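Local coordinates for CghA (Chaetomium globosum, PDB 6KBC), which is a beta-strand-rich protein of the calycin clan that binds the ligand WK1 in a pocket among its strands, at residues 44-49 with 65-70; 179-184 with 229-234. All coordinates share one frame; numbering follows the deposited sequence.

Interaction 1 of 2, residues 44-49 with 65-70; sequences TAVETW and SFFRDG. With WK1 ((2S)-3-[(2S,4E)-4-[[(1R,2S,4aR,6S,8R,8aS)-2-[(E)-but-2-en-2-yl]-6,8-dimethyl-1,2,4a,5,6,7,8,8a-octahydronaphthalen-1-yl]-oxidanyl-methylidene]-3,5-bis(oxidanylidene)pyrrolidin-2-yl]-2-methyl-2-oxidanyl-propanoic acid), chain B.
A chi1 of -50° in Thr-48 sets OG1 beside its own backbone N and CG2 anti to that N, and Phe-67, whose CG also lies beside its backbone N (chi1 -75°), swings its ring alongside. OG1 of Thr-48 meets the ring edge in plane, 3.3 Å from Phe-67 CE1, while the CG2 branch touches the same carbon. Ser-65 lays its CB over one face of the Phe-67 ring, offset toward the rim, and directs its hydroxyl at the ligand: OG donates to O5 of WK1 at 2.7 Å. A serine suits this place: short enough to lie over the ring, it still offers a hydroxyl. Phe-67 CE1 lies 3.6 Å from WK1 C11.

The opposite face carries Glu-47, Trp-49, Phe-66 and Arg-68. The extended Arg-68 chain brings CD to 4.1 Å from Trp-49 CH2, its guanidinium plane steeply inclined to the indole. One water, between charged atoms that do not touch, links Glu-47 OE1 to Arg-68 NH1; Glu-47 OE2 also salt-bridges Arg-228, and Arg-68 bonds to Ser-8 and Ser-100, giving both buried groups polar partners beyond the hairpin. Nearly straight bonds, among them Glu-47 N to Arg-68 O at 2.8 Å and 164°, pair the backbones; beyond them Gly-70 N donates to Ala-45 O. This is an antiparallel beta hairpin of strands 46-54 and 60-69, with one face lining the WK1 pocket.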
loop_
_atom_site.group_PDB
_atom_site.type_symbol
_atom_site.label_atom_id
_atom_site.label_comp_id
_atom_site.label_asym_id
_atom_site.label_seq_id
_atom_site.Cartn_x
_atom_site.Cartn_y
_atom_site.Cartn_z
ATOM N N THR A 44 12.696 13.789 9.022
ATOM C CA THR A 44 12.468 13.538 7.602
ATOM C C THR A 44 12.064 12.096 7.336
ATOM O O THR A 44 12.024 11.681 6.170
ATOM C CB THR A 44 13.711 13.858 6.770
ATOM O OG1 THR A 44 14.778 12.996 7.176
ATOM C CG2 THR A 44 14.121 15.315 6.957
ATOM N N ALA A 45 11.800 11.317 8.377
ATOM C CA ALA A 45 11.462 9.918 8.189
ATOM C C ALA A 45 9.951 9.735 8.163
ATOM O O ALA A 45 9.182 10.561 8.663
ATOM C CB ALA A 45 12.072 9.048 9.287
ATOM N N VAL A 46 9.530 8.638 7.551
ATOM C CA VAL A 46 8.133 8.230 7.567
ATOM C C VAL A 46 8.090 6.720 7.684
ATOM O O VAL A 46 8.827 6.013 6.989
ATOM C CB VAL A 46 7.360 8.735 6.333
ATOM C CG1 VAL A 46 7.932 8.155 5.056
ATOM C CG2 VAL A 46 5.888 8.349 6.456
ATOM N N GLU A 47 7.276 6.231 8.611
ATOM C CA GLU A 47 7.015 4.814 8.761
ATOM C C GLU A 47 5.538 4.582 8.496
ATOM O O GLU A 47 4.692 5.390 8.898
ATOM C CB GLU A 47 7.402 4.323 10.159
ATOM C CG GLU A 47 8.869 4.561 10.462
ATOM C CD GLU A 47 9.462 3.517 11.379
ATOM O OE1 GLU A 47 9.868 3.878 12.499
ATOM O OE2 GLU A 47 9.557 2.349 10.967
ATOM N N THR A 48 5.240 3.495 7.793
ATOM C CA THR A 48 3.886 3.192 7.358
ATOM C C THR A 48 3.590 1.724 7.609
ATOM O O THR A 48 4.393 0.853 7.261
ATOM C CB THR A 48 3.690 3.522 5.869
ATOM O OG1 THR A 48 4.150 4.852 5.613
ATOM C CG2 THR A 48 2.218 3.415 5.488
ATOM N N TRP A 49 2.447 1.464 8.237
ATOM C CA TRP A 49 1.859 0.136 8.329
ATOM C C TRP A 49 0.514 0.205 7.626
ATOM O O TRP A 49 -0.374 0.943 8.064
ATOM C CB TRP A 49 1.674 -0.300 9.789
ATOM C CG TRP A 49 2.958 -0.439 10.564
ATOM C CD1 TRP A 49 3.613 -1.602 10.869
ATOM C CD2 TRP A 49 3.735 0.619 11.126
ATOM N NE1 TRP A 49 4.743 -1.327 11.597
ATOM C CE2 TRP A 49 4.844 0.028 11.764
ATOM C CE3 TRP A 49 3.604 2.010 11.152
ATOM C CZ2 TRP A 49 5.815 0.782 12.418
ATOM C CZ3 TRP A 49 4.569 2.756 11.805
ATOM C CH2 TRP A 49 5.660 2.141 12.423
ATOM N N SER A 65 -3.717 3.419 6.421
ATOM C CA SER A 65 -2.280 3.493 6.613
ATOM C C SER A 65 -2.049 4.132 7.969
ATOM O O SER A 65 -2.541 5.236 8.225
ATOM C CB SER A 65 -1.594 4.296 5.495
ATOM O OG SER A 65 -1.598 3.553 4.287
ATOM N N PHE A 66 -1.352 3.416 8.845
ATOM C CA PHE A 66 -0.891 3.974 10.105
ATOM C C PHE A 66 0.452 4.648 9.856
ATOM O O PHE A 66 1.421 3.985 9.466
ATOM C CB PHE A 66 -0.763 2.890 11.169
ATOM C CG PHE A 66 -2.075 2.259 11.559
ATOM C CD1 PHE A 66 -2.609 1.221 10.811
ATOM C CD2 PHE A 66 -2.771 2.698 12.682
ATOM C CE1 PHE A 66 -3.822 0.619 11.177
ATOM C CE2 PHE A 66 -3.979 2.102 13.053
ATOM C CZ PHE A 66 -4.502 1.067 12.296
ATOM N N PHE A 67 0.505 5.957 10.085
ATOM C CA PHE A 67 1.661 6.776 9.759
ATOM C C PHE A 67 2.365 7.269 11.017
ATOM O O PHE A 67 1.717 7.699 11.977
ATOM C CB PHE A 67 1.258 8.004 8.937
ATOM C CG PHE A 67 0.920 7.716 7.504
ATOM C CD1 PHE A 67 1.815 7.052 6.680
ATOM C CD2 PHE A 67 -0.277 8.164 6.963
ATOM C CE1 PHE A 67 1.511 6.818 5.338
ATOM C CE2 PHE A 67 -0.586 7.935 5.627
ATOM C CZ PHE A 67 0.310 7.263 4.815
ATOM N N ARG A 68 3.694 7.211 10.991
ATOM C CA ARG A 68 4.558 8.092 11.771
ATOM C C ARG A 68 5.361 8.896 10.755
ATOM O O ARG A 68 6.257 8.352 10.102
ATOM C CB ARG A 68 5.477 7.301 12.698
ATOM C CG ARG A 68 4.786 6.594 13.855
ATOM C CD ARG A 68 5.788 5.689 14.518
ATOM N NE ARG A 68 5.329 5.156 15.794
ATOM C CZ ARG A 68 6.127 4.537 16.655
ATOM N NH1 ARG A 68 7.414 4.392 16.363
ATOM N NH2 ARG A 68 5.652 4.065 17.802
ATOM N N ASP A 69 5.027 10.174 10.600
ATOM C CA ASP A 69 5.647 11.040 9.595
ATOM C C ASP A 69 6.356 12.187 10.314
ATOM O O ASP A 69 5.710 13.130 10.787
ATOM C CB ASP A 69 4.602 11.553 8.604
ATOM C CG ASP A 69 5.221 12.265 7.397
ATOM O OD1 ASP A 69 6.416 12.624 7.447
ATOM O OD2 ASP A 69 4.505 12.471 6.392
ATOM N N GLY A 70 7.687 12.104 10.380
ATOM C CA GLY A 70 8.449 13.132 11.070
ATOM C C GLY A 70 8.276 14.499 10.444
ATOM O O GLY A 70 8.155 15.505 11.145
HETATM O O WK1 B . -4.982 10.999 2.863
HETATM C C17 WK1 B . -5.176 9.868 2.496
HETATM O O1 WK1 B . -6.122 9.229 2.862
HETATM C C19 WK1 B . -4.243 9.222 1.557
HETATM O O2 WK1 B . -3.266 10.090 1.091
HETATM C C18 WK1 B . -5.004 8.781 0.345
HETATM C C20 WK1 B . -3.618 8.128 2.377
HETATM C C22 WK1 B . -2.947 7.134 1.518
HETATM N N WK1 B . -2.448 5.921 2.137
HETATM C C21 WK1 B . -1.219 5.672 1.698
HETATM O O5 WK1 B . -0.537 4.617 2.079
HETATM C C23 WK1 B . -1.811 7.575 0.741
HETATM O O4 WK1 B . -1.762 8.662 -0.001
HETATM C C24 WK1 B . -0.694 6.695 0.781
HETATM C C16 WK1 B . 0.576 6.842 0.079
HETATM O O3 WK1 B . 0.721 7.862 -0.675
HETATM C C9 WK1 B . 1.589 5.776 0.134
HETATM C C8 WK1 B . 1.066 4.839 -0.991
HETATM C C12 WK1 B . -0.426 4.618 -1.134
HETATM C C13 WK1 B . -1.047 3.590 -0.600
HETATM C C90 WK1 B . -2.518 3.405 -0.753
HETATM C C14 WK1 B . -1.247 5.590 -1.903
HETATM C C7 WK1 B . 1.530 5.281 -2.346
HETATM C C6 WK1 B . 2.805 5.484 -2.540
HETATM C C3 WK1 B . 3.675 5.542 -1.326
HETATM C C4 WK1 B . 3.016 6.226 -0.147
HETATM C C5 WK1 B . 3.880 5.945 1.067
HETATM C C11 WK1 B . 3.400 6.744 2.237
HETATM C C2 WK1 B . 5.091 6.013 -1.537
HETATM C C1 WK1 B . 5.860 5.469 -0.376
HETATM C C10 WK1 B . 7.342 5.622 -0.470
HETATM C C WK1 B . 5.365 6.168 0.853
HETATM O O HOH W 1 9.067 5.743 14.439
#

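Interaction 2 of 2, residues 179-184 with 229-234. With WK1 ((2S)-3-[(2S,4E)-4-[[(1R,2S,4aR,6S,8R,8aS)-2-[(E)-but-2-en-2-yl]-6,8-dimethyl-1,2,4a,5,6,7,8,8a-octahydronaphthalen-1-yl]-oxidanyl-methylidene]-3,5-bis(oxidanylidene)pyrrolidin-2-yl]-2-methyl-2-oxidanyl-propanoic acid), chain B.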
loop_
_atom_site.group_PDB
_atom_site.type_symbol
_atom_site.label_atom_id
_atom_site.label_comp_id
_atom_site.label_asym_id
_atom_site.label_seq_id
_atom_site.Cartn_x
_atom_site.Cartn_y
_atom_site.Cartn_z
ATOM N N PRO A 179 16.339 3.168 -3.885
ATOM C CA PRO A 179 17.553 3.146 -3.047
ATOM C C PRO A 179 17.324 3.739 -1.663
ATOM O O PRO A 179 16.906 4.895 -1.529
ATOM C CB PRO A 179 18.566 3.972 -3.860
ATOM C CG PRO A 179 18.124 3.800 -5.283
ATOM C CD PRO A 179 16.606 3.730 -5.229
ATOM N N GLY A 180 17.549 2.930 -0.626
ATOM C CA GLY A 180 17.395 3.389 0.745
ATOM C C GLY A 180 15.980 3.713 1.167
ATOM O O GLY A 180 15.786 4.379 2.191
ATOM N N ALA A 181 14.984 3.279 0.396
ATOM C CA ALA A 181 13.577 3.468 0.721
ATOM C C ALA A 181 12.890 2.112 0.621
ATOM O O ALA A 181 13.136 1.357 -0.324
ATOM C CB ALA A 181 12.930 4.488 -0.229
ATOM N N TYR A 182 12.049 1.788 1.602
ATOM C CA TYR A 182 11.554 0.425 1.751
ATOM C C TYR A 182 10.040 0.398 1.713
ATOM O O TYR A 182 9.377 1.221 2.351
ATOM C CB TYR A 182 12.072 -0.223 3.032
ATOM C CG TYR A 182 13.557 -0.072 3.130
ATOM C CD1 TYR A 182 14.405 -0.998 2.533
ATOM C CD2 TYR A 182 14.114 1.025 3.762
ATOM C CE1 TYR A 182 15.773 -0.840 2.591
ATOM C CE2 TYR A 182 15.482 1.191 3.824
ATOM C CZ TYR A 182 16.302 0.260 3.242
ATOM O OH TYR A 182 17.663 0.437 3.309
ATOM N N TRP A 183 9.519 -0.520 0.909
ATOM C CA TRP A 183 8.102 -0.840 0.879
ATOM C C TRP A 183 8.005 -2.282 0.422
ATOM O O TRP A 183 8.468 -2.625 -0.666
ATOM C CB TRP A 183 7.319 0.084 -0.056
ATOM C CG TRP A 183 5.860 -0.220 -0.056
ATOM C CD1 TRP A 183 5.258 -1.368 -0.497
ATOM C CD2 TRP A 183 4.814 0.622 0.421
ATOM N NE1 TRP A 183 3.900 -1.281 -0.326
ATOM C CE2 TRP A 183 3.601 -0.070 0.233
ATOM C CE3 TRP A 183 4.780 1.903 0.972
ATOM C CZ2 TRP A 183 2.374 0.468 0.599
ATOM C CZ3 TRP A 183 3.568 2.434 1.330
ATOM C CH2 TRP A 183 2.377 1.713 1.153
ATOM N N PHE A 184 7.434 -3.135 1.258
ATOM C CA PHE A 184 7.237 -4.514 0.867
ATOM C C PHE A 184 6.028 -5.026 1.641
ATOM O O PHE A 184 5.360 -4.269 2.352
ATOM C CB PHE A 184 8.517 -5.326 1.104
ATOM C CG PHE A 184 8.965 -5.316 2.532
ATOM C CD1 PHE A 184 9.813 -4.311 3.001
ATOM C CD2 PHE A 184 8.509 -6.277 3.419
ATOM C CE1 PHE A 184 10.203 -4.276 4.332
ATOM C CE2 PHE A 184 8.902 -6.257 4.746
ATOM C CZ PHE A 184 9.750 -5.261 5.203
ATOM N N SER A 229 6.381 -0.104 5.266
ATOM C CA SER A 229 7.269 0.828 4.602
ATOM C C SER A 229 7.984 1.685 5.632
ATOM O O SER A 229 7.449 1.975 6.709
ATOM C CB SER A 229 6.507 1.728 3.637
ATOM O OG SER A 229 7.347 2.733 3.078
ATOM N N TRP A 230 9.201 2.090 5.286
ATOM C CA TRP A 230 9.856 3.172 6.012
ATOM C C TRP A 230 10.891 3.825 5.106
ATOM O O TRP A 230 11.519 3.163 4.279
ATOM C CB TRP A 230 10.484 2.669 7.317
ATOM C CG TRP A 230 11.668 1.779 7.134
ATOM C CD1 TRP A 230 12.983 2.150 7.129
ATOM C CD2 TRP A 230 11.651 0.356 6.966
ATOM N NE1 TRP A 230 13.783 1.043 6.956
ATOM C CE2 TRP A 230 12.988 -0.067 6.846
ATOM C CE3 TRP A 230 10.633 -0.598 6.886
ATOM C CZ2 TRP A 230 13.333 -1.404 6.657
ATOM C CZ3 TRP A 230 10.976 -1.915 6.702
ATOM C CH2 TRP A 230 12.314 -2.309 6.591
ATOM N N LEU A 231 11.045 5.136 5.273
ATOM C CA LEU A 231 11.949 5.975 4.494
ATOM C C LEU A 231 12.577 6.983 5.443
ATOM O O LEU A 231 11.859 7.576 6.262
ATOM C CB LEU A 231 11.211 6.748 3.395
ATOM C CG LEU A 231 10.772 6.030 2.144
ATOM C CD1 LEU A 231 9.421 5.364 2.406
ATOM C CD2 LEU A 231 10.670 7.074 1.037
ATOM N N PRO A 232 13.883 7.223 5.346
ATOM C CA PRO A 232 14.514 8.271 6.162
ATOM C C PRO A 232 14.500 9.649 5.522
ATOM O O PRO A 232 15.054 10.584 6.103
ATOM C CB PRO A 232 15.953 7.757 6.297
ATOM C CG PRO A 232 16.195 7.044 5.017
ATOM C CD PRO A 232 14.875 6.414 4.619
ATOM N N MET A 233 13.900 9.740 4.335
ATOM C CA MET A 233 13.802 11.009 3.580
ATOM C C MET A 233 12.349 11.277 3.198
ATOM O O MET A 233 11.578 10.343 3.124
ATOM C CB MET A 233 14.681 10.984 2.328
ATOM C CG MET A 233 14.113 10.203 1.166
ATOM S SD MET A 233 14.171 8.433 1.334
ATOM C CE MET A 233 15.886 8.051 1.050
ATOM N N VAL A 234 11.993 12.530 3.000
ATOM C CA VAL A 234 10.600 12.808 2.666
ATOM C C VAL A 234 10.441 12.366 1.215
ATOM O O VAL A 234 11.237 12.740 0.345
ATOM C CB VAL A 234 10.208 14.283 2.863
ATOM C CG1 VAL A 234 10.383 14.716 4.302
ATOM C CG2 VAL A 234 10.840 15.197 1.875
HETATM O O WK1 B . -4.982 10.999 2.863
HETATM C C17 WK1 B . -5.176 9.868 2.496
HETATM O O1 WK1 B . -6.122 9.229 2.862
HETATM C C19 WK1 B . -4.243 9.222 1.557
HETATM O O2 WK1 B . -3.266 10.090 1.091
HETATM C C18 WK1 B . -5.004 8.781 0.345
HETATM C C20 WK1 B . -3.618 8.128 2.377
HETATM C C22 WK1 B . -2.947 7.134 1.518
HETATM N N WK1 B . -2.448 5.921 2.137
HETATM C C21 WK1 B . -1.219 5.672 1.698
HETATM O O5 WK1 B . -0.537 4.617 2.079
HETATM C C23 WK1 B . -1.811 7.575 0.741
HETATM O O4 WK1 B . -1.762 8.662 -0.001
HETATM C C24 WK1 B . -0.694 6.695 0.781
HETATM C C16 WK1 B . 0.576 6.842 0.079
HETATM O O3 WK1 B . 0.721 7.862 -0.675
HETATM C C9 WK1 B . 1.589 5.776 0.134
HETATM C C8 WK1 B . 1.066 4.839 -0.991
HETATM C C12 WK1 B . -0.426 4.618 -1.134
HETATM C C13 WK1 B . -1.047 3.590 -0.600
HETATM C C90 WK1 B . -2.518 3.405 -0.753
HETATM C C14 WK1 B . -1.247 5.590 -1.903
HETATM C C7 WK1 B . 1.530 5.281 -2.346
HETATM C C6 WK1 B . 2.805 5.484 -2.540
HETATM C C3 WK1 B . 3.675 5.542 -1.326
HETATM C C4 WK1 B . 3.016 6.226 -0.147
HETATM C C5 WK1 B . 3.880 5.945 1.067
HETATM C C11 WK1 B . 3.400 6.744 2.237
HETATM C C2 WK1 B . 5.091 6.013 -1.537
HETATM C C1 WK1 B . 5.860 5.469 -0.376
HETATM C C10 WK1 B . 7.342 5.622 -0.470
HETATM C C WK1 B . 5.365 6.168 0.853
#
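Strands 181-184 and 229-231 run antiparallel at 174° with axes 4.7 Å apart, joined by reciprocal bonds between Tyr-182 and Trp-230, each 3.1 Å from N of one to O of the other. The Tyr-182 carbonyl is gripped twice, for Ser-229 OG also donates to its O at 2.6 Å, in the carbonyl plane, whereas Trp-230 N approaches from above that plane. With OG anti to its backbone N (chi1 174°), Ser-229 reaches across to that oxygen, as a short hydroxyl can.

On the other face the broad Trp-230 indole receives Tyr-182: CB sits over its six-membered ring, 3.8 Å from the centroid, a CH-pi contact, and the phenol ring lies nearly parallel to the five-membered ring but slid aside. Phe-184 meets the far rim of the indole, CE1 to Trp-230 CZ3 3.4 Å, with the two planes almost perpendicular. Lys-36 adds a cation-pi contact to Trp-230.

The small Ala-181 methyl lets branched Leu-231 lie close, CB to CG 3.6 Å, while Leu-231 CD1 meets WK1 C10 at 3.6 Å; Trp-183 brings CZ3 to WK1 C5. This antiparallel strand pair carries an aromatic cluster on one face and, on the other, Trp-183 and Leu-231 as apolar pocket wall.

How the interactions relate
From the N terminus, interaction 1 comes first: pairing of 44-49 with 65-70 closes the hairpin made by strands 46-54 and 60-69. Interaction 2 closes a longer loop, bringing 229-234 back to 179-184 after 44 residues that include strand 210-216. The two contacts lie in series, neither nested nor crossed, yet they meet in space with centres about 10 Å apart. Strand 223-231 is the bridge, pairing with strands 46-54 and 181-200; a backbone bond between Val-46 and Leu-231, and a hydrogen bond of the Thr-44 hydroxyl to Pro-232 O, join the contacts. Together they give four strands side by side, in the order 60-69, 46-54, 223-231, 181-200, all contributing to the WK1 pocket.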